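Local coordinates for adenylate kinase (PDB 3CM0), which catalyses the reversible transfer of the terminal phosphate of ATP to AMP, giving two molecules of ADP, at residues A[22-27]-A[175-180]; A[90-95]-A[155-160]; A[132-137]-A[141-146]. All coordinates share one frame; numbering follows the deposited sequence.

Two of the three contacts belong to the CORE domain, and the third runs from the LID loop (132-135) to helix 137-160. Contact 1 joins helix 17-28, whose first turn carries the last residues of the P-loop, to the C-terminal helix 173-184. Contact 2 joins helix 89-101 to the C-terminal end of helix 137-160, and contact 3 uses the other end of that same helix; the centres of contacts 2 and 3 lie about 27 Å apart. None touches another: contacts 1 and 2 are about 14 Å apart at their nearest atoms. Contacts 2 and 3 include Gln-91, Arg-132 and Arg-143, predicted to bind AMP, while Arg-23 of contact 1 lies about 6 Å from Thr-19, a predicted ATP-binding residue, between side chains.

Contact 1 of 3, residues A[22-27]-A[175-180]; sequences SRLAQE and EVYARI
Tyr-177 reaches across from helix 173-184 and lays one face of its ring against the side chain of Arg-23, while its hydroxyl goes on to Glu-27. The guanidinium of Arg-23 lies nearly flat on the ring, the two planes 19° apart, with CZ 4.0 Å from the ring centroid of Tyr-177 in an off-centre cation-pi contact. Further back along the arginine, CG makes a CH-pi contact over the same face. The hydroxyl OH of Tyr-177 donates to Glu-27 OE1 at 2.6 Å, meeting the carboxylate from above its plane. CA of Leu-24 stands at the ring's edge, in plane, with CB 4.1 Å from CE1 of Tyr-177.

One step out, Glu-27 also holds the arginine: NE of Arg-23 donates to OE2 of Glu-27 at 3.1 Å, one helical turn away. With CG of Arg-23 anti to the backbone N (chi1 171°) and the chain extended to NE, the guanidinium is carried out along the ring, where NH1 forms a salt bridge with Asp-174. On the inner side Leu-24 and Ile-180 both rest on Phe-9 of the central strand 4-10.

The short helix segments pass at 65°, their axes 11.2 Å apart, and the long side chain of Tyr-177 bridges the interval. Replacing Tyr-177 with an alanine would probably open a gap between the helices and leave Glu-27 OE1 without its hydroxyl donor and Arg-23 without its flat support. Stack, hydrogen bond and ion pairs thus share charged groups, and the positive charge of Arg-23 is likely to be offset by both Glu-27 and Asp-174.

Contact 2 of 3, residues A[90-95]-A[155-160]; sequences AQAEAL and VGYYEA
Two adjacent tyrosines reach Ala-92 because their first torsions differ: Tyr-157 has CG anti to the backbone N (chi1 180°), whereas in Tyr-158 CG stands anti to the carbonyl carbon (chi1 -67°). The methyl of Ala-92 consequently meets both. It sits over one face of the Tyr-157 ring, offset toward the rim, with CB 4.0 Å from CE2, and it lies 3.7 Å from the hydroxyl OH of Tyr-158. Beside it, CG of Glu-93 packs against CE1 of Tyr-157 at 3.7 Å. The hydroxyl of Tyr-157 passes beyond this pair to bond with Asp-96.

No direct hydrogen bond joins the segments; a single ordered water bridges their polar atoms. It donates to the carbonyl O of Ala-92 at 2.8 Å and accepts from OH of Tyr-158 at 2.7 Å, lying in plane at that ring's edge. The Tyr-158 side chain also touches Pro-86, a predicted AMP-binding residue, and Ile-8 of the central strand.

Both helices lean on the core sheet here; the axes of the two short segments approach to 11.0 Å, at 32°. The chemistry is a small methyl set among aromatic groups, with the buried hydroxyl of Tyr-158 given an acceptor by the bridging water.

Contact 3 of 3, residues A[132-137]-A[141-146]; sequences RSDDNE and RRRLEV
Arg-143 and Asp-135 open the first of two groups of salt bridges, NH1 of Arg-143 pairing with OD1 of Asp-135 at 2.8 Å and, more weakly, with OD2 of Asp-134 at 3.5 Å; both oxygens lie at the guanidinium edge, near its plane. The Asp-135 carboxylate stands almost upright to it, at 86°. Within the loop itself, Arg-132 holds the same two acids, its NH2 donating to OD2 of Asp-134 at 2.7 Å and its NE to OD2 of Asp-135 at 3.2 Å, each on the syn side. This pair of arginines probably eases the repulsion between the two carboxylates.

In the second group OE2 of Glu-137 takes NE of Arg-141 at 2.6 Å, in the guanidinium plane, with a weak second bond from NH2. The extended Glu-137 chain, CG anti to the backbone N (chi1 -168°), presents OE2 by its anti side, the carboxylate at 81° to the guanidinium.

Among backbone bonds, Arg-141 N donates to Glu-137 O at 2.9 Å. Asn-136 is the N-cap, its OD1 accepting from Thr-139 N.

Arg-132, Asp-134, Asp-135 and Arg-143 form a salt-bridge network joining the adenylate kinase LID loop to helix 137-160, both arginines being predicted to bind AMP.

Contact 1 of 3, residues A[22-27]-A[175-180]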
loop_
_atom_site.group_PDB
_atom_site.type_symbol
_atom_site.label_atom_id
_atom_site.label_comp_id
_atom_site.label_asym_id
_atom_site.label_seq_id
_atom_site.Cartn_x
_atom_site.Cartn_y
_atom_site.Cartn_z
ATOM N N SER A 22 -5.955 -5.776 4.961
ATOM C CA SER A 22 -6.433 -5.802 6.343
ATOM C C SER A 22 -6.881 -7.184 6.774
ATOM O O SER A 22 -6.685 -7.594 7.928
ATOM C CB SER A 22 -7.564 -4.799 6.515
ATOM O OG SER A 22 -7.053 -3.482 6.491
ATOM N N ARG A 23 -7.482 -7.927 5.852
ATOM C CA ARG A 23 -7.914 -9.266 6.193
ATOM C C ARG A 23 -6.753 -10.240 6.324
ATOM O O ARG A 23 -6.738 -11.079 7.225
ATOM C CB ARG A 23 -8.923 -9.788 5.175
ATOM C CG ARG A 23 -9.248 -11.268 5.373
ATOM C CD ARG A 23 -10.503 -11.603 4.604
ATOM N NE ARG A 23 -10.818 -13.023 4.662
ATOM C CZ ARG A 23 -11.739 -13.601 3.892
ATOM N NH1 ARG A 23 -12.428 -12.877 3.024
ATOM N NH2 ARG A 23 -11.949 -14.903 3.972
ATOM N N LEU A 24 -5.767 -10.135 5.437
ATOM C CA LEU A 24 -4.621 -11.029 5.525
ATOM C C LEU A 24 -3.885 -10.724 6.845
ATOM O O LEU A 24 -3.349 -11.639 7.503
ATOM C CB LEU A 24 -3.661 -10.769 4.347
ATOM C CG LEU A 24 -2.456 -11.712 4.278
ATOM C CD1 LEU A 24 -2.917 -13.120 4.028
ATOM C CD2 LEU A 24 -1.494 -11.225 3.147
ATOM N N ALA A 25 -3.872 -9.441 7.218
ATOM C CA ALA A 25 -3.188 -8.979 8.438
ATOM C C ALA A 25 -3.811 -9.618 9.656
ATOM O O ALA A 25 -3.129 -10.260 10.454
ATOM C CB ALA A 25 -3.285 -7.462 8.557
ATOM N N GLN A 26 -5.119 -9.429 9.778
ATOM C CA GLN A 26 -5.890 -9.964 10.900
ATOM C C GLN A 26 -5.832 -11.491 11.011
ATOM O O GLN A 26 -5.707 -12.038 12.113
ATOM C CB GLN A 26 -7.342 -9.495 10.786
ATOM C CG GLN A 26 -7.513 -7.975 10.914
ATOM C CD GLN A 26 -8.963 -7.521 10.798
ATOM O OE1 GLN A 26 -9.840 -8.028 11.496
ATOM N NE2 GLN A 26 -9.218 -6.554 9.925
ATOM N N GLU A 27 -5.917 -12.192 9.886
ATOM C CA GLU A 27 -5.889 -13.638 9.914
ATOM C C GLU A 27 -4.550 -14.303 10.139
ATOM O O GLU A 27 -4.478 -15.305 10.837
ATOM C CB GLU A 27 -6.510 -14.213 8.640
ATOM C CG GLU A 27 -7.965 -13.844 8.490
ATOM C CD GLU A 27 -8.672 -14.653 7.408
ATOM O OE1 GLU A 27 -8.021 -15.493 6.753
ATOM O OE2 GLU A 27 -9.884 -14.439 7.226
ATOM N N GLU A 175 -13.265 -14.920 -2.788
ATOM C CA GLU A 175 -12.565 -15.484 -3.945
ATOM C C GLU A 175 -11.225 -14.780 -4.183
ATOM O O GLU A 175 -10.220 -15.425 -4.463
ATOM C CB GLU A 175 -13.400 -15.352 -5.218
ATOM C CG GLU A 175 -14.763 -16.062 -5.083
ATOM C CD GLU A 175 -15.646 -15.906 -6.315
ATOM O OE1 GLU A 175 -15.878 -14.772 -6.778
ATOM O OE2 GLU A 175 -16.132 -16.942 -6.816
ATOM N N VAL A 176 -11.234 -13.465 -4.101
ATOM C CA VAL A 176 -9.986 -12.713 -4.323
ATOM C C VAL A 176 -8.991 -13.052 -3.195
ATOM O O VAL A 176 -7.784 -13.277 -3.427
ATOM C CB VAL A 176 -10.290 -11.213 -4.346
ATOM C CG1 VAL A 176 -8.956 -10.406 -4.471
ATOM C CG2 VAL A 176 -11.200 -10.903 -5.552
ATOM N N TYR A 177 -9.497 -13.125 -1.967
ATOM C CA TYR A 177 -8.641 -13.475 -0.829
ATOM C C TYR A 177 -7.971 -14.836 -1.026
ATOM O O TYR A 177 -6.766 -15.019 -0.764
ATOM C CB TYR A 177 -9.475 -13.481 0.444
ATOM C CG TYR A 177 -8.661 -13.684 1.697
ATOM C CD1 TYR A 177 -7.737 -12.714 2.113
ATOM C CD2 TYR A 177 -8.809 -14.832 2.465
ATOM C CE1 TYR A 177 -6.987 -12.890 3.267
ATOM C CE2 TYR A 177 -8.051 -15.016 3.637
ATOM C CZ TYR A 177 -7.150 -14.040 4.025
ATOM O OH TYR A 177 -6.408 -14.200 5.177
ATOM N N ALA A 178 -8.743 -15.819 -1.493
ATOM C CA ALA A 178 -8.179 -17.141 -1.736
ATOM C C ALA A 178 -7.062 -17.069 -2.775
ATOM O O ALA A 178 -6.050 -17.767 -2.665
ATOM C CB ALA A 178 -9.280 -18.135 -2.236
ATOM N N ARG A 179 -7.256 -16.260 -3.812
ATOM C CA ARG A 179 -6.231 -16.138 -4.844
ATOM C C ARG A 179 -4.976 -15.481 -4.291
ATOM O O ARG A 179 -3.858 -15.854 -4.658
ATOM C CB ARG A 179 -6.753 -15.315 -6.035
ATOM C CG ARG A 179 -7.894 -16.012 -6.799
ATOM C CD ARG A 179 -8.609 -15.017 -7.753
ATOM N NE ARG A 179 -9.784 -15.622 -8.391
ATOM C CZ ARG A 179 -10.824 -14.944 -8.865
ATOM N NH1 ARG A 179 -10.878 -13.609 -8.779
ATOM N NH2 ARG A 179 -11.810 -15.611 -9.461
ATOM N N ILE A 180 -5.152 -14.489 -3.431
ATOM C CA ILE A 180 -3.974 -13.819 -2.849
ATOM C C ILE A 180 -3.178 -14.829 -1.991
ATOM O O ILE A 180 -1.947 -14.910 -2.084
ATOM C CB ILE A 180 -4.415 -12.632 -1.970
ATOM C CG1 ILE A 180 -4.909 -11.509 -2.862
ATOM C CG2 ILE A 180 -3.249 -12.177 -1.015
ATOM C CD1 ILE A 180 -5.738 -10.452 -2.134
#

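Contact 2 of 3, residues A[90-95]-A[155-160]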
loop_
_atom_site.group_PDB
_atom_site.type_symbol
_atom_site.label_atom_id
_atom_site.label_comp_id
_atom_site.label_asym_id
_atom_site.label_seq_id
_atom_site.Cartn_x
_atom_site.Cartn_y
_atom_site.Cartn_z
ATOM N N ALA A 90 12.383 5.376 -5.345
ATOM C CA ALA A 90 13.426 5.608 -4.331
ATOM C C ALA A 90 13.022 4.899 -3.031
ATOM O O ALA A 90 13.855 4.279 -2.341
ATOM C CB ALA A 90 13.610 7.108 -4.063
ATOM N N GLN A 91 11.739 4.968 -2.711
ATOM C CA GLN A 91 11.260 4.303 -1.491
ATOM C C GLN A 91 11.308 2.781 -1.667
ATOM O O GLN A 91 11.616 2.033 -0.723
ATOM C CB GLN A 91 9.824 4.776 -1.185
ATOM C CG GLN A 91 9.745 6.187 -0.635
ATOM C CD GLN A 91 8.323 6.757 -0.711
ATOM O OE1 GLN A 91 7.420 6.080 -1.167
ATOM N NE2 GLN A 91 8.138 7.995 -0.267
ATOM N N ALA A 92 11.018 2.300 -2.875
ATOM C CA ALA A 92 11.052 0.850 -3.106
ATOM C C ALA A 92 12.466 0.357 -2.912
ATOM O O ALA A 92 12.703 -0.689 -2.302
ATOM C CB ALA A 92 10.571 0.492 -4.539
ATOM N N GLU A 93 13.432 1.082 -3.475
ATOM C CA GLU A 93 14.816 0.674 -3.321
ATOM C C GLU A 93 15.281 0.696 -1.845
ATOM O O GLU A 93 15.897 -0.255 -1.350
ATOM C CB GLU A 93 15.679 1.598 -4.175
ATOM C CG GLU A 93 15.445 1.302 -5.678
ATOM C CD GLU A 93 16.282 2.201 -6.590
ATOM O OE1 GLU A 93 17.166 2.892 -6.044
ATOM O OE2 GLU A 93 16.068 2.196 -7.837
ATOM N N ALA A 94 14.952 1.774 -1.154
ATOM C CA ALA A 94 15.327 1.916 0.256
ATOM C C ALA A 94 14.674 0.816 1.088
ATOM O O ALA A 94 15.289 0.256 1.992
ATOM C CB ALA A 94 14.910 3.282 0.759
ATOM N N LEU A 95 13.416 0.488 0.783
ATOM C CA LEU A 95 12.745 -0.562 1.544
ATOM C C LEU A 95 13.402 -1.895 1.305
ATOM O O LEU A 95 13.545 -2.704 2.225
ATOM C CB LEU A 95 11.250 -0.623 1.166
ATOM C CG LEU A 95 10.420 -1.736 1.809
ATOM C CD1 LEU A 95 10.487 -1.530 3.371
ATOM C CD2 LEU A 95 8.943 -1.693 1.339
ATOM N N VAL A 155 5.774 -1.562 -10.628
ATOM C CA VAL A 155 5.470 -2.881 -11.173
ATOM C C VAL A 155 6.715 -3.432 -11.899
ATOM O O VAL A 155 7.074 -4.591 -11.740
ATOM C CB VAL A 155 4.263 -2.792 -12.140
ATOM C CG1 VAL A 155 4.040 -4.137 -12.807
ATOM C CG2 VAL A 155 3.030 -2.371 -11.363
ATOM N N GLY A 156 7.378 -2.589 -12.691
ATOM C CA GLY A 156 8.577 -3.020 -13.394
ATOM C C GLY A 156 9.699 -3.409 -12.445
ATOM O O GLY A 156 10.404 -4.392 -12.664
ATOM N N TYR A 157 9.846 -2.633 -11.377
ATOM C CA TYR A 157 10.877 -2.891 -10.367
ATOM C C TYR A 157 10.689 -4.267 -9.725
ATOM O O TYR A 157 11.626 -5.075 -9.593
ATOM C CB TYR A 157 10.780 -1.825 -9.285
ATOM C CG TYR A 157 11.790 -1.998 -8.193
ATOM C CD1 TYR A 157 13.092 -1.517 -8.339
ATOM C CD2 TYR A 157 11.452 -2.637 -7.000
ATOM C CE1 TYR A 157 14.038 -1.661 -7.311
ATOM C CE2 TYR A 157 12.405 -2.799 -5.968
ATOM C CZ TYR A 157 13.685 -2.303 -6.135
ATOM O OH TYR A 157 14.594 -2.432 -5.111
ATOM N N TYR A 158 9.448 -4.568 -9.335
ATOM C CA TYR A 158 9.214 -5.853 -8.695
ATOM C C TYR A 158 9.138 -7.025 -9.663
ATOM O O TYR A 158 9.552 -8.125 -9.317
ATOM C CB TYR A 158 7.939 -5.776 -7.830
ATOM C CG TYR A 158 8.148 -4.850 -6.654
ATOM C CD1 TYR A 158 9.158 -5.133 -5.701
ATOM C CD2 TYR A 158 7.349 -3.720 -6.466
ATOM C CE1 TYR A 158 9.331 -4.296 -4.585
ATOM C CE2 TYR A 158 7.525 -2.895 -5.361
ATOM C CZ TYR A 158 8.500 -3.185 -4.428
ATOM O OH TYR A 158 8.659 -2.373 -3.308
ATOM N N GLU A 159 8.597 -6.808 -10.862
ATOM C CA GLU A 159 8.548 -7.887 -11.850
ATOM C C GLU A 159 9.990 -8.337 -12.233
ATOM O O GLU A 159 10.265 -9.536 -12.397
ATOM C CB GLU A 159 7.770 -7.410 -13.095
ATOM C CG GLU A 159 7.538 -8.524 -14.127
ATOM C CD GLU A 159 6.598 -8.092 -15.238
ATOM O OE1 GLU A 159 5.437 -7.737 -14.938
ATOM O OE2 GLU A 159 7.022 -8.110 -16.413
ATOM N N ALA A 160 10.913 -7.381 -12.314
ATOM C CA ALA A 160 12.308 -7.712 -12.678
ATOM C C ALA A 160 12.945 -8.618 -11.621
ATOM O O ALA A 160 13.886 -9.362 -11.889
ATOM C CB ALA A 160 13.112 -6.441 -12.829
HETATM O O HOH W 1 10.833 -2.760 -1.818
#

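Contact 3 of 3, residues A[132-137]-A[141-146]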
loop_
_atom_site.group_PDB
_atom_site.type_symbol
_atom_site.label_atom_id
_atom_site.label_comp_id
_atom_site.label_asym_id
_atom_site.label_seq_id
_atom_site.Cartn_x
_atom_site.Cartn_y
_atom_site.Cartn_z
ATOM N N ARG A 132 -21.450 11.660 -3.232
ATOM C CA ARG A 132 -20.264 12.418 -3.620
ATOM C C ARG A 132 -20.513 13.144 -4.944
ATOM O O ARG A 132 -21.296 12.678 -5.772
ATOM C CB ARG A 132 -19.055 11.481 -3.750
ATOM C CG ARG A 132 -18.720 10.708 -2.456
ATOM C CD ARG A 132 -17.494 9.818 -2.596
ATOM N NE ARG A 132 -16.320 10.560 -3.037
ATOM C CZ ARG A 132 -15.390 11.053 -2.223
ATOM N NH1 ARG A 132 -15.485 10.874 -0.913
ATOM N NH2 ARG A 132 -14.386 11.745 -2.727
ATOM N N SER A 133 -19.855 14.285 -5.148
ATOM C CA SER A 133 -20.038 15.049 -6.381
ATOM C C SER A 133 -18.748 15.183 -7.157
ATOM O O SER A 133 -18.701 15.834 -8.206
ATOM C CB SER A 133 -20.589 16.452 -6.053
ATOM O OG SER A 133 -21.826 16.345 -5.362
ATOM N N ASP A 134 -17.691 14.560 -6.653
ATOM C CA ASP A 134 -16.396 14.685 -7.308
ATOM C C ASP A 134 -16.073 13.564 -8.277
ATOM O O ASP A 134 -15.086 13.643 -9.007
ATOM C CB ASP A 134 -15.299 14.759 -6.250
ATOM C CG ASP A 134 -15.175 13.473 -5.471
ATOM O OD1 ASP A 134 -16.220 12.795 -5.294
ATOM O OD2 ASP A 134 -14.046 13.149 -5.040
ATOM N N ASP A 135 -16.898 12.521 -8.285
ATOM C CA ASP A 135 -16.656 11.395 -9.173
ATOM C C ASP A 135 -17.633 11.317 -10.354
ATOM O O ASP A 135 -18.815 10.991 -10.181
ATOM C CB ASP A 135 -16.731 10.061 -8.402
ATOM C CG ASP A 135 -15.756 9.978 -7.236
ATOM O OD1 ASP A 135 -14.523 10.122 -7.443
ATOM O OD2 ASP A 135 -16.230 9.740 -6.103
ATOM N N ASN A 136 -17.131 11.623 -11.547
ATOM C CA ASN A 136 -17.917 11.522 -12.771
ATOM C C ASN A 136 -17.003 10.653 -13.624
ATOM O O ASN A 136 -15.828 10.494 -13.278
ATOM C CB ASN A 136 -18.121 12.894 -13.409
ATOM C CG ASN A 136 -16.825 13.514 -13.877
ATOM O OD1 ASN A 136 -16.191 13.024 -14.810
ATOM N ND2 ASN A 136 -16.418 14.598 -13.225
ATOM N N GLU A 137 -17.507 10.097 -14.726
ATOM C CA GLU A 137 -16.692 9.200 -15.547
ATOM C C GLU A 137 -15.327 9.746 -15.893
ATOM O O GLU A 137 -14.291 9.083 -15.716
ATOM C CB GLU A 137 -17.417 8.819 -16.841
ATOM C CG GLU A 137 -16.725 7.685 -17.540
ATOM C CD GLU A 137 -17.345 7.324 -18.876
ATOM O OE1 GLU A 137 -18.591 7.296 -18.966
ATOM O OE2 GLU A 137 -16.581 7.055 -19.831
ATOM N N ARG A 141 -11.760 8.106 -14.698
ATOM C CA ARG A 141 -10.826 7.536 -15.662
ATOM C C ARG A 141 -9.493 8.269 -15.646
ATOM O O ARG A 141 -8.444 7.676 -15.899
ATOM C CB ARG A 141 -11.390 7.565 -17.087
ATOM C CG ARG A 141 -12.491 6.557 -17.354
ATOM C CD ARG A 141 -13.008 6.697 -18.782
ATOM N NE ARG A 141 -14.308 6.062 -18.970
ATOM C CZ ARG A 141 -14.532 4.755 -18.875
ATOM N NH1 ARG A 141 -13.536 3.920 -18.594
ATOM N NH2 ARG A 141 -15.758 4.281 -19.052
ATOM N N ARG A 142 -9.522 9.564 -15.375
ATOM C CA ARG A 142 -8.276 10.315 -15.320
ATOM C C ARG A 142 -7.469 9.920 -14.088
ATOM O O ARG A 142 -6.248 9.734 -14.161
ATOM C CB ARG A 142 -8.555 11.819 -15.268
ATOM C CG ARG A 142 -7.288 12.651 -15.384
ATOM C CD ARG A 142 -7.587 14.124 -15.161
ATOM N NE ARG A 142 -8.237 14.356 -13.869
ATOM C CZ ARG A 142 -7.699 14.051 -12.691
ATOM N NH1 ARG A 142 -6.494 13.499 -12.630
ATOM N NH2 ARG A 142 -8.371 14.294 -11.572
ATOM N N ARG A 143 -8.137 9.802 -12.950
ATOM C CA ARG A 143 -7.439 9.404 -11.746
ATOM C C ARG A 143 -6.845 8.005 -11.931
ATOM O O ARG A 143 -5.767 7.716 -11.399
ATOM C CB ARG A 143 -8.381 9.447 -10.542
ATOM C CG ARG A 143 -8.768 10.876 -10.133
ATOM C CD ARG A 143 -9.896 10.892 -9.095
ATOM N NE ARG A 143 -10.226 12.241 -8.629
ATOM C CZ ARG A 143 -11.271 12.532 -7.858
ATOM N NH1 ARG A 143 -12.093 11.567 -7.470
ATOM N NH2 ARG A 143 -11.498 13.782 -7.471
ATOM N N LEU A 144 -7.525 7.138 -12.692
ATOM C CA LEU A 144 -7.007 5.788 -12.917
ATOM C C LEU A 144 -5.778 5.816 -13.818
ATOM O O LEU A 144 -4.862 5.003 -13.665
ATOM C CB LEU A 144 -8.102 4.875 -13.520
ATOM C CG LEU A 144 -9.217 4.527 -12.525
ATOM C CD1 LEU A 144 -10.343 3.784 -13.261
ATOM C CD2 LEU A 144 -8.658 3.673 -11.381
ATOM N N GLU A 145 -5.736 6.758 -14.755
ATOM C CA GLU A 145 -4.591 6.882 -15.657
ATOM C C GLU A 145 -3.366 7.400 -14.908
ATOM O O GLU A 145 -2.218 6.998 -15.182
ATOM C CB GLU A 145 -4.938 7.820 -16.816
ATOM C CG GLU A 145 -3.774 8.121 -17.744
ATOM C CD GLU A 145 -3.176 6.875 -18.387
ATOM O OE1 GLU A 145 -3.894 5.872 -18.581
ATOM O OE2 GLU A 145 -1.980 6.910 -18.724
ATOM N N VAL A 146 -3.614 8.299 -13.963
ATOM C CA VAL A 146 -2.530 8.843 -13.152
ATOM C C VAL A 146 -1.963 7.722 -12.279
ATOM O O VAL A 146 -0.739 7.560 -12.143
ATOM C CB VAL A 146 -3.036 9.994 -12.260
ATOM C CG1 VAL A 146 -2.005 10.333 -11.192
ATOM C CG2 VAL A 146 -3.310 11.215 -13.119
#